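Local coordinates for protein PfEMP1 variant 1 of strain MC (PDB 5LGD) that probably binds a host cell-surface receptor as part of a much longer PfEMP1 adhesin, of which this chain is a helical DBL-type domain segment, at residues W14-L19 with A106-R111; I23-R26 with C32-K35. One frame throughout, in Å; residues are numbered along the deposited sequence.

Both contacts are built on helix 7-29. Contact 1 joins the earlier part of this helix to helix 106-118 through a buried polar pair, whereas contact 2 folds the loop that follows the helix onto its later turns, without any hydrogen bond between its segments. Centre to centre they lie about 15 Å apart, and they meet where the side chain of Arg111 of contact 1 touches Ile23 of contact 2. In the chain, contact 2 is a local return, while contact 1 ties together distant segments. Each lies near a small molecule probably left from crystallisation. A glycerol approaches the side chain of Glu108 to about 5 Å. A Tris molecule (TRS) approaches the side chain of Trp25 to about 3 Å.

Contact 1 (W14-L19 with A106-R111); sequences WVHDML and ANEIKR
His16, on helix 7-29, and Glu108, in the first turn of helix 106-118, make an interhelical histidine-carboxylate hydrogen bond in the buried interior of this all-helical DBL-clan domain. The imidazole donates from NE2 to Glu108 OE1 at 2.8 Å, with an N-H...O angle of 151°. The geometry is not that of a flat ring-to-carboxylate pair: the two side chains meet at about a right angle, their planes are 64° apart, and NE2 comes to OE1 from above the carboxylate plane. Glu108 CG is anti to the backbone N (chi1 164°) and the chain runs extended beyond it, which carries the carboxylate from its own helix to the edge of the imidazole.

At the other nitrogen, His16 ND1 donates to Asp17 OD1 at 2.9 Å in a straighter bond, nearly along the C-O axis of the acceptor and close to the ring plane. The imidazole is thus held at both nitrogens, which fixes its rotation; the two carboxylates could also favour its doubly protonated form.

In the next shell, Tyr103 of helix 92-103 stacks on the His16 ring and also touches Glu108, while Ile99 packs against His16 and Ile109. The side chain of Ile20, also on helix 7-29, touches that of Glu108. At the start of helix 106-118, Asp105 OD1 accepts a hydrogen bond from the backbone N of Glu108. The second carboxylate oxygen, Glu108 OE2, also lies 2.8 Å from His16 NE2 and 3.2 Å from His16 CD2.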
ATOM      1  N   TRP B  14     -27.542 -13.588  14.154  1.00 35.91           N
ATOM      2  CA  TRP B  14     -28.938 -13.165  14.053  1.00 36.38           C
ATOM      3  C   TRP B  14     -29.480 -13.508  12.667  1.00 37.93           C
ATOM      4  O   TRP B  14     -30.562 -14.100  12.564  1.00 37.57           O
ATOM      5  CB  TRP B  14     -29.096 -11.670  14.374  1.00 35.97           C
ATOM      6  CG  TRP B  14     -30.518 -11.209  14.348  1.00 38.65           C
ATOM      7  CD1 TRP B  14     -31.341 -11.033  15.423  1.00 43.26           C
ATOM      8  CD2 TRP B  14     -31.290 -10.853  13.188  1.00 38.81           C
ATOM      9  NE1 TRP B  14     -32.583 -10.612  15.004  1.00 43.34           N
ATOM     10  CE2 TRP B  14     -32.584 -10.513  13.634  1.00 43.40           C
ATOM     11  CE3 TRP B  14     -31.017 -10.798  11.809  1.00 39.17           C
ATOM     12  CZ2 TRP B  14     -33.606 -10.150  12.753  1.00 42.78           C
ATOM     13  CZ3 TRP B  14     -32.038 -10.436  10.940  1.00 40.60           C
ATOM     14  CH2 TRP B  14     -33.307 -10.103  11.417  1.00 42.07           C
ATOM     15  N   VAL B  15     -28.736 -13.129  11.619  1.00 33.54           N
ATOM     16  CA  VAL B  15     -29.027 -13.401  10.204  1.00 32.78           C
ATOM     17  C   VAL B  15     -29.201 -14.924  10.003  1.00 37.95           C
ATOM     18  O   VAL B  15     -30.216 -15.368   9.460  1.00 39.50           O
ATOM     19  CB  VAL B  15     -27.938 -12.778   9.278  1.00 34.99           C
ATOM     20  CG1 VAL B  15     -27.994 -13.369   7.868  1.00 34.23           C
ATOM     21  CG2 VAL B  15     -28.078 -11.258   9.222  1.00 35.08           C
ATOM     22  N   HIS B  16     -28.228 -15.717  10.468  1.00 33.47           N
ATOM     23  CA  HIS B  16     -28.277 -17.165  10.384  1.00 31.07           C
ATOM     24  C   HIS B  16     -29.527 -17.750  11.087  1.00 33.63           C
ATOM     25  O   HIS B  16     -30.278 -18.527  10.482  1.00 29.99           O
ATOM     26  CB  HIS B  16     -26.983 -17.756  10.998  1.00 31.76           C
ATOM     27  CG  HIS B  16     -27.045 -19.235  11.166  1.00 34.50           C
ATOM     28  ND1 HIS B  16     -27.443 -19.805  12.360  1.00 37.02           N
ATOM     29  CD2 HIS B  16     -26.780 -20.216  10.279  1.00 34.91           C
ATOM     30  CE1 HIS B  16     -27.399 -21.105  12.162  1.00 35.72           C
ATOM     31  NE2 HIS B  16     -26.989 -21.397  10.933  1.00 35.09           N
ATOM     32  N   ASP B  17     -29.722 -17.400  12.369  1.00 32.15           N
ATOM     33  CA  ASP B  17     -30.858 -17.883  13.164  1.00 34.28           C
ATOM     34  C   ASP B  17     -32.220 -17.423  12.600  1.00 40.05           C
ATOM     35  O   ASP B  17     -33.180 -18.179  12.690  1.00 39.23           O
ATOM     36  CB  ASP B  17     -30.713 -17.443  14.638  1.00 37.04           C
ATOM     37  CG  ASP B  17     -29.483 -17.977  15.358  1.00 36.71           C
ATOM     38  OD1 ASP B  17     -28.715 -18.765  14.744  1.00 36.56           O
ATOM     39  OD2 ASP B  17     -29.269 -17.590  16.509  1.00 42.97           O
ATOM     40  N   MET B  18     -32.312 -16.217  11.993  1.00 38.52           N
ATOM     41  CA  MET B  18     -33.605 -15.832  11.443  1.00 40.95           C
ATOM     42  C   MET B  18     -33.914 -16.672  10.174  1.00 41.12           C
ATOM     43  O   MET B  18     -35.045 -17.162  10.034  1.00 40.56           O
ATOM     44  CB  MET B  18     -33.770 -14.301  11.291  1.00 45.49           C
ATOM     45  CG  MET B  18     -33.452 -13.742   9.936  1.00 50.07           C
ATOM     46  SD  MET B  18     -34.891 -13.858   8.856  1.00 56.31           S
ATOM     47  CE  MET B  18     -34.252 -13.079   7.474  1.00 52.91           C
ATOM     48  N   LEU B  19     -32.891 -16.950   9.345  1.00 35.29           N
ATOM     49  CA  LEU B  19     -33.033 -17.758   8.124  1.00 33.93           C
ATOM     50  C   LEU B  19     -33.442 -19.173   8.445  1.00 37.40           C
ATOM     51  O   LEU B  19     -34.294 -19.750   7.751  1.00 35.12           O
ATOM     52  CB  LEU B  19     -31.732 -17.737   7.307  1.00 33.39           C
ATOM     53  CG  LEU B  19     -31.382 -16.362   6.668  1.00 37.75           C
ATOM     54  CD1 LEU B  19     -30.040 -16.412   5.961  1.00 37.87           C
ATOM     55  CD2 LEU B  19     -32.433 -15.933   5.691  1.00 40.89           C
ATOM     56  N   ALA B 106     -23.224 -27.213   4.795  1.00 30.14           N
ATOM     57  CA  ALA B 106     -23.635 -27.072   3.396  1.00 28.33           C
ATOM     58  C   ALA B 106     -25.122 -27.319   3.159  1.00 33.00           C
ATOM     59  O   ALA B 106     -25.722 -26.709   2.263  1.00 33.47           O
ATOM     60  CB  ALA B 106     -22.801 -28.001   2.522  1.00 29.23           C
ATOM     61  N   ASN B 107     -25.716 -28.217   3.934  1.00 28.50           N
ATOM     62  CA  ASN B 107     -27.125 -28.559   3.793  1.00 28.53           C
ATOM     63  C   ASN B 107     -28.014 -27.486   4.304  1.00 33.74           C
ATOM     64  O   ASN B 107     -29.091 -27.261   3.763  1.00 34.31           O
ATOM     65  CB  ASN B 107     -27.430 -29.869   4.457  1.00 26.70           C
ATOM     66  CG  ASN B 107     -28.717 -30.442   3.973  1.00 42.37           C
ATOM     67  OD1 ASN B 107     -28.880 -30.794   2.807  1.00 41.93           O
ATOM     68  ND2 ASN B 107     -29.692 -30.424   4.817  1.00 27.19           N
ATOM     69  N   GLU B 108     -27.564 -26.805   5.353  1.00 29.74           N
ATOM     70  CA  GLU B 108     -28.244 -25.657   5.893  1.00 30.37           C
ATOM     71  C   GLU B 108     -28.251 -24.579   4.761  1.00 35.35           C
ATOM     72  O   GLU B 108     -29.284 -23.946   4.548  1.00 34.76           O
ATOM     73  CB  GLU B 108     -27.500 -25.207   7.163  1.00 31.14           C
ATOM     74  CG  GLU B 108     -27.814 -23.832   7.661  1.00 48.30           C
ATOM     75  CD  GLU B 108     -27.040 -23.542   8.923  1.00 59.76           C
ATOM     76  OE1 GLU B 108     -27.525 -23.939  10.008  1.00 43.03           O
ATOM     77  OE2 GLU B 108     -25.951 -22.927   8.829  1.00 43.30           O
ATOM     78  N   ILE B 109     -27.158 -24.481   3.970  1.00 32.73           N
ATOM     79  CA  ILE B 109     -27.063 -23.521   2.854  1.00 33.88           C
ATOM     80  C   ILE B 109     -28.062 -23.905   1.763  1.00 37.79           C
ATOM     81  O   ILE B 109     -28.819 -23.046   1.328  1.00 37.90           O
ATOM     82  CB  ILE B 109     -25.608 -23.354   2.328  1.00 37.03           C
ATOM     83  CG1 ILE B 109     -24.687 -22.790   3.416  1.00 36.50           C
ATOM     84  CG2 ILE B 109     -25.539 -22.542   1.009  1.00 38.55           C
ATOM     85  CD1 ILE B 109     -24.982 -21.406   3.901  1.00 38.81           C
ATOM     86  N   LYS B 110     -28.145 -25.206   1.413  1.00 32.53           N
ATOM     87  CA  LYS B 110     -29.114 -25.723   0.431  1.00 32.77           C
ATOM     88  C   LYS B 110     -30.558 -25.264   0.763  1.00 36.92           C
ATOM     89  O   LYS B 110     -31.259 -24.785  -0.127  1.00 36.25           O
ATOM     90  CB  LYS B 110     -29.050 -27.260   0.386  1.00 34.53           C
ATOM     91  CG  LYS B 110     -29.773 -27.918  -0.793  1.00 37.42           C
ATOM     92  CD  LYS B 110     -29.572 -29.424  -0.718  1.00 35.08           C
ATOM     93  CE  LYS B 110     -29.953 -30.110  -1.991  1.00 50.11           C
ATOM     94  NZ  LYS B 110     -29.572 -31.540  -1.953  1.00 50.03           N
ATOM     95  N   ARG B 111     -30.986 -25.452   2.047  0.50 33.95           N
ATOM     96  CA  ARG B 111     -32.308 -25.094   2.581  0.50 35.19           C
ATOM     97  C   ARG B 111     -32.557 -23.574   2.481  0.50 41.03           C
ATOM     98  O   ARG B 111     -33.660 -23.153   2.107  0.50 42.07           O
ATOM     99  CB  ARG B 111     -32.478 -25.549   4.068  0.50 35.83           C
ATOM    100  CG  ARG B 111     -32.279 -27.050   4.362  0.50 41.59           C
ATOM    101  CD  ARG B 111     -32.946 -27.628   5.638  0.50 45.20           C
ATOM    102  NE  ARG B 111     -33.079 -26.731   6.798  0.50 46.64           N
ATOM    103  CZ  ARG B 111     -32.113 -26.444   7.670  0.50 51.70           C
ATOM    104  NH1 ARG B 111     -30.894 -26.914   7.495  0.50 41.61           N
ATOM    105  NH2 ARG B 111     -32.346 -25.623   8.684  0.50 25.60           N
TER

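Contact 2 (I23-R26 with C32-K35); sequences IKWR and CINK
Arg26 and Ile33 mark the closest approach of the two backbones, with 5.9 Å between Arg26 CA and Ile33 CA. Residues 23-26 belong to the later turns of helix 7-29, and residues 32-35 form an irregular loop that passes across the end of this segment soon after the helix stops. In this all-helical domain of DBL type, the loop linking helix 7-29 to helix 45-70 thus packs over the end of the first helix. No hydrogen bond joins the two segments; where the chains are nearest, Arg26 CG packs 3.5 Å from the carbonyl oxygen Ile33 O.

Ile33 points its side chain at the helix and divides its two branches between two neighbours. The longer branch reaches Trp25, Ile33 CD1 lying 3.6 Å from Trp25 CE3 on the six-membered part of the indole and 4.1 Å from Trp25 CB. The Ile33 CG2 methyl sits instead over one face of the Arg26 guanidinium, displaced toward the NE end, at 3.6 Å from Arg26 NE. This overlap depends on the bend in the arginine chain at CB-CG (chi2 83°), which brings the flat group across the isoleucine.

The guanidinium nitrogens have partners outside the segments: NH2 forms a salt bridge with Glu152 of helix 144-162, and NH1 bonds to Ser22 O. Trp25 belongs to an aromatic cluster, meeting Trp55 edge-to-face and touching Phe52, which also packs on Ile33. Cys32 is joined to Cys45 by a disulfide that ties the loop to the start of helix 45-70.

The Ile33-Trp25 half of the contact is therefore apolar, while at Arg26 a methyl lies over the face of a charged group whose charge is met by Glu152.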
ATOM      1  N   ILE B  23     -37.115 -21.293   7.908  1.00 35.29           N
ATOM      2  CA  ILE B  23     -37.192 -22.685   7.433  1.00 34.42           C
ATOM      3  C   ILE B  23     -37.952 -23.566   8.427  1.00 38.43           C
ATOM      4  O   ILE B  23     -38.718 -24.438   8.011  1.00 35.80           O
ATOM      5  CB  ILE B  23     -35.772 -23.278   7.177  1.00 35.66           C
ATOM      6  CG1 ILE B  23     -35.014 -22.542   6.047  1.00 35.70           C
ATOM      7  CG2 ILE B  23     -35.817 -24.795   6.949  1.00 34.71           C
ATOM      8  CD1 ILE B  23     -33.468 -22.698   6.173  1.00 40.00           C
ATOM      9  N   LYS B  24     -37.674 -23.387   9.734  1.00 37.63           N
ATOM     10  CA  LYS B  24     -38.298 -24.186  10.805  1.00 39.17           C
ATOM     11  C   LYS B  24     -39.809 -23.966  10.892  1.00 42.87           C
ATOM     12  O   LYS B  24     -40.493 -24.835  11.420  1.00 42.29           O
ATOM     13  CB  LYS B  24     -37.624 -23.929  12.162  1.00 41.16           C
ATOM     14  CG  LYS B  24     -36.327 -24.688  12.362  1.00 44.06           C
ATOM     15  CD  LYS B  24     -35.526 -24.033  13.479  1.00 50.24           C
ATOM     16  CE  LYS B  24     -34.811 -25.034  14.350  1.00 62.22           C
ATOM     17  NZ  LYS B  24     -33.564 -25.544  13.719  1.00 67.27           N
ATOM     18  N   TRP B  25     -40.329 -22.818  10.359  1.00 40.02           N
ATOM     19  CA  TRP B  25     -41.771 -22.558  10.316  1.00 41.07           C
ATOM     20  C   TRP B  25     -42.440 -23.552   9.384  1.00 43.17           C
ATOM     21  O   TRP B  25     -43.499 -24.066   9.707  1.00 43.34           O
ATOM     22  CB  TRP B  25     -42.081 -21.118   9.901  1.00 40.82           C
ATOM     23  CG  TRP B  25     -42.066 -20.178  11.064  1.00 43.28           C
ATOM     24  CD1 TRP B  25     -41.140 -19.206  11.321  1.00 45.92           C
ATOM     25  CD2 TRP B  25     -43.015 -20.126  12.144  1.00 44.90           C
ATOM     26  NE1 TRP B  25     -41.461 -18.541  12.485  1.00 46.94           N
ATOM     27  CE2 TRP B  25     -42.597 -19.103  13.022  1.00 50.18           C
ATOM     28  CE3 TRP B  25     -44.167 -20.864  12.465  1.00 47.91           C
ATOM     29  CZ2 TRP B  25     -43.323 -18.763  14.178  1.00 51.99           C
ATOM     30  CZ3 TRP B  25     -44.879 -20.534  13.610  1.00 51.44           C
ATOM     31  CH2 TRP B  25     -44.437 -19.520  14.472  1.00 52.89           C
ATOM     32  N   ARG B  26     -41.765 -23.892   8.282  1.00 38.36           N
ATOM     33  CA  ARG B  26     -42.239 -24.878   7.322  1.00 38.59           C
ATOM     34  C   ARG B  26     -41.985 -26.288   7.805  1.00 42.18           C
ATOM     35  O   ARG B  26     -42.879 -27.116   7.687  1.00 43.27           O
ATOM     36  CB  ARG B  26     -41.657 -24.635   5.928  1.00 37.07           C
ATOM     37  CG  ARG B  26     -42.293 -23.426   5.217  1.00 42.78           C
ATOM     38  CD  ARG B  26     -41.662 -22.100   5.631  1.00 49.60           C
ATOM     39  NE  ARG B  26     -42.121 -21.004   4.789  1.00 43.04           N
ATOM     40  CZ  ARG B  26     -41.928 -19.723   5.053  1.00 53.25           C
ATOM     41  NH1 ARG B  26     -41.321 -19.353   6.178  1.00 31.14           N
ATOM     42  NH2 ARG B  26     -42.376 -18.795   4.217  1.00 51.53           N
ATOM     43  N   CYS B  32     -49.723 -25.604   7.578  1.00 53.68           N
ATOM     44  CA  CYS B  32     -50.279 -24.243   7.661  1.00 54.77           C
ATOM     45  C   CYS B  32     -49.589 -23.290   6.706  1.00 59.05           C
ATOM     46  O   CYS B  32     -50.277 -22.608   5.936  1.00 59.62           O
ATOM     47  CB  CYS B  32     -50.204 -23.714   9.093  1.00 54.44           C
ATOM     48  SG  CYS B  32     -50.831 -24.865  10.337  1.00 58.69           S
ATOM     49  N   ILE B  33     -48.232 -23.185   6.832  1.00 53.69           N
ATOM     50  CA  ILE B  33     -47.343 -22.289   6.069  1.00 52.44           C
ATOM     51  C   ILE B  33     -46.710 -23.013   4.864  1.00 58.50           C
ATOM     52  O   ILE B  33     -45.736 -23.767   5.003  1.00 55.39           O
ATOM     53  CB  ILE B  33     -46.270 -21.600   6.980  1.00 53.44           C
ATOM     54  CG1 ILE B  33     -46.907 -20.891   8.184  1.00 53.61           C
ATOM     55  CG2 ILE B  33     -45.424 -20.614   6.174  1.00 54.82           C
ATOM     56  CD1 ILE B  33     -46.118 -20.899   9.422  1.00 49.16           C
ATOM     57  N   ASN B  34     -47.278 -22.773   3.680  1.00 59.80           N
ATOM     58  CA  ASN B  34     -46.807 -23.360   2.426  1.00 61.13           C
ATOM     59  C   ASN B  34     -47.119 -22.446   1.226  1.00 71.48           C
ATOM     60  O   ASN B  34     -47.582 -21.315   1.414  1.00 72.54           O
ATOM     61  CB  ASN B  34     -47.357 -24.802   2.242  1.00 58.58           C
ATOM     62  CG  ASN B  34     -48.861 -24.913   2.332  1.00 71.40           C
ATOM     63  OD1 ASN B  34     -49.588 -24.444   1.462  1.00 66.30           O
ATOM     64  ND2 ASN B  34     -49.364 -25.551   3.383  1.00 59.35           N
ATOM     65  N   LYS B  35     -46.818 -22.914   0.003  1.00 71.81           N
ATOM     66  CA  LYS B  35     -47.070 -22.163  -1.232  1.00 74.92           C
ATOM     67  C   LYS B  35     -48.033 -22.932  -2.146  1.00 84.09           C
ATOM     68  O   LYS B  35     -48.153 -22.624  -3.335  1.00 85.83           O
ATOM     69  CB  LYS B  35     -45.754 -21.813  -1.944  1.00 76.13           C
ATOM     70  CG  LYS B  35     -45.045 -20.608  -1.341  1.00 79.89           C
ATOM     71  CD  LYS B  35     -44.266 -19.848  -2.398  1.00 84.69           C
ATOM     72  CE  LYS B  35     -43.898 -18.473  -1.924  1.00 88.47           C
ATOM     73  NZ  LYS B  35     -43.562 -17.578  -3.062  1.00 97.09           N
TER